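Long-range contact in cytochrome c XoxG (Methylobacterium extorquens, PDB 6ONQ), which binds heme c covalently and probably carries electrons for lanthanide-dependent methanol oxidation: residues Leu33-Asp38 against Phe71-Asp76. Sequence-based numbering, arbitrary orientation.
Sequences LANKLD and FHITND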
loop_
_atom_site.group_PDB
_atom_site.type_symbol
_atom_site.label_atom_id
_atom_site.label_comp_id
_atom_site.label_asym_id
_atom_site.label_seq_id
_atom_site.Cartn_x
_atom_site.Cartn_y
_atom_site.Cartn_z
ATOM N N LEU A 33 -9.649 2.294 -15.518
ATOM C CA LEU A 33 -9.231 2.742 -14.195
ATOM C C LEU A 33 -10.043 2.096 -13.078
ATOM O O LEU A 33 -9.586 2.071 -11.929
ATOM C CB LEU A 33 -9.350 4.261 -14.088
ATOM C CG LEU A 33 -8.488 5.132 -15.004
ATOM C CD1 LEU A 33 -8.950 6.585 -14.944
ATOM C CD2 LEU A 33 -7.015 5.022 -14.638
ATOM N N ALA A 34 -11.233 1.588 -13.381
ATOM C CA ALA A 34 -12.100 1.029 -12.357
ATOM C C ALA A 34 -11.547 -0.288 -11.825
ATOM O O ALA A 34 -10.822 -1.009 -12.513
ATOM C CB ALA A 34 -13.503 0.810 -12.914
ATOM N N ASN A 35 -11.891 -0.587 -10.579
ATOM C CA ASN A 35 -11.559 -1.854 -9.953
ATOM C C ASN A 35 -12.616 -2.904 -10.288
ATOM O O ASN A 35 -13.720 -2.595 -10.741
ATOM C CB ASN A 35 -11.456 -1.697 -8.433
ATOM C CG ASN A 35 -10.226 -0.926 -7.998
ATOM O OD1 ASN A 35 -9.134 -1.109 -8.540
ATOM N ND2 ASN A 35 -10.395 -0.063 -6.999
ATOM N N LYS A 36 -12.257 -4.165 -10.050
ATOM C CA LYS A 36 -13.195 -5.284 -10.123
ATOM C C LYS A 36 -12.745 -6.262 -9.045
ATOM O O LYS A 36 -11.818 -7.045 -9.272
ATOM C CB LYS A 36 -13.203 -5.938 -11.500
ATOM C CG LYS A 36 -13.820 -5.111 -12.624
ATOM C CD LYS A 36 -12.748 -4.377 -13.424
ATOM C CE LYS A 36 -13.359 -3.292 -14.313
ATOM N NZ LYS A 36 -12.326 -2.462 -15.009
ATOM N N LEU A 37 -13.380 -6.206 -7.879
ATOM C CA LEU A 37 -12.904 -6.959 -6.732
ATOM C C LEU A 37 -13.721 -8.228 -6.521
ATOM O O LEU A 37 -14.675 -8.527 -7.243
ATOM C CB LEU A 37 -12.937 -6.108 -5.462
ATOM C CG LEU A 37 -12.572 -4.631 -5.505
ATOM C CD1 LEU A 37 -13.034 -3.974 -4.220
ATOM C CD2 LEU A 37 -11.086 -4.447 -5.686
ATOM N N ASP A 38 -13.319 -8.976 -5.497
ATOM C CA ASP A 38 -14.017 -10.155 -5.021
ATOM C C ASP A 38 -15.483 -9.825 -4.734
ATOM O O ASP A 38 -15.761 -8.971 -3.878
ATOM C CB ASP A 38 -13.327 -10.657 -3.753
ATOM C CG ASP A 38 -13.477 -12.150 -3.545
ATOM O OD1 ASP A 38 -14.400 -12.747 -4.142
ATOM O OD2 ASP A 38 -12.672 -12.723 -2.776
ATOM N N PHE A 71 -4.269 1.899 -5.577
ATOM C CA PHE A 71 -4.164 0.559 -6.121
ATOM C C PHE A 71 -5.053 0.390 -7.350
ATOM O O PHE A 71 -5.703 1.326 -7.821
ATOM C CB PHE A 71 -4.534 -0.457 -5.051
ATOM C CG PHE A 71 -5.832 -0.160 -4.378
ATOM C CD1 PHE A 71 -7.029 -0.493 -4.976
ATOM C CD2 PHE A 71 -5.856 0.463 -3.146
ATOM C CE1 PHE A 71 -8.223 -0.222 -4.351
ATOM C CE2 PHE A 71 -7.051 0.733 -2.517
ATOM C CZ PHE A 71 -8.234 0.392 -3.120
ATOM N N HIS A 72 -5.077 -0.840 -7.870
ATOM C CA HIS A 72 -5.914 -1.179 -9.020
ATOM C C HIS A 72 -6.009 -2.702 -9.076
ATOM O O HIS A 72 -5.098 -3.359 -9.585
ATOM C CB HIS A 72 -5.352 -0.613 -10.312
ATOM C CG HIS A 72 -6.215 -0.881 -11.503
ATOM N ND1 HIS A 72 -5.700 -1.225 -12.735
ATOM C CD2 HIS A 72 -7.559 -0.865 -11.650
ATOM C CE1 HIS A 72 -6.689 -1.403 -13.591
ATOM N NE2 HIS A 72 -7.827 -1.193 -12.956
ATOM N N ILE A 73 -7.108 -3.239 -8.545
ATOM C CA ILE A 73 -7.398 -4.668 -8.544
ATOM C C ILE A 73 -8.290 -4.988 -9.733
ATOM O O ILE A 73 -9.153 -4.187 -10.113
ATOM C CB ILE A 73 -8.070 -5.098 -7.227
ATOM C CG1 ILE A 73 -7.460 -4.352 -6.044
ATOM C CG2 ILE A 73 -7.949 -6.584 -7.018
ATOM C CD1 ILE A 73 -6.009 -4.605 -5.854
ATOM N N THR A 74 -8.090 -6.166 -10.322
ATOM C CA THR A 74 -8.786 -6.543 -11.542
ATOM C C THR A 74 -9.091 -8.038 -11.516
ATOM O O THR A 74 -8.634 -8.775 -10.635
ATOM C CB THR A 74 -7.963 -6.150 -12.775
ATOM O OG1 THR A 74 -6.567 -6.338 -12.498
ATOM C CG2 THR A 74 -8.216 -4.681 -13.136
ATOM N N ASN A 75 -9.898 -8.465 -12.488
ATOM C CA ASN A 75 -10.365 -9.848 -12.644
ATOM C C ASN A 75 -10.813 -10.458 -11.318
ATOM O O ASN A 75 -10.277 -11.460 -10.842
ATOM C CB ASN A 75 -9.307 -10.720 -13.312
ATOM C CG ASN A 75 -8.728 -10.074 -14.548
ATOM O OD1 ASN A 75 -9.336 -9.170 -15.132
ATOM N ND2 ASN A 75 -7.554 -10.536 -14.963
ATOM N N ASP A 76 -11.829 -9.825 -10.737
ATOM C CA ASP A 76 -12.556 -10.357 -9.587
ATOM C C ASP A 76 -11.625 -10.662 -8.414
ATOM O O ASP A 76 -11.634 -11.753 -7.841
ATOM C CB ASP A 76 -13.371 -11.586 -9.988
ATOM C CG ASP A 76 -14.747 -11.217 -10.529
ATOM O OD1 ASP A 76 -14.861 -10.956 -11.746
ATOM O OD2 ASP A 76 -15.714 -11.174 -9.737
#
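The N-terminal loop, at Asn35 and Lys36, packs against strand 69-74 of a small antiparallel sheet, away from the heme, and meets it at Ile73. Two bonds grip this residue. Ile73 N donates to Asn35 OD1 (2.9 Å), from above the plane of the amide. Ile73 O accepts from Lys36 N (3.1 Å). Asn35 CG sits anti to its own carbonyl carbon (chi1 -71°), beside the backbone N, which lets OD1 reach Ile73 N. The other end of that amide, Asn35 ND2, lies 3.4 Å from Phe71 CE1, at the ring edge and near its plane. Amide and ring are 19° from coplanar. Ala34 O takes a weak bond from His72 NE2 (3.0 Å). Lys36 bends at chi2, and its NZ hydrogen-bonds to Ala34 O as well. Beyond the polar pairs, Leu37 CD2 packs on Ile73 CB, the two side chains crossing at about a right angle. Leu49 of helix 46-51 touches both Asn35 and Leu37. Replacing Asn35 by an alanine is likely to leave Ile73 N without this acceptor and open a gap beside the Phe71 ring. One backbone pair and two side-chain bonds hold the loop to the strand, the Asn35 amide oxygen accepting the strand N-H as a peptide carbonyl would.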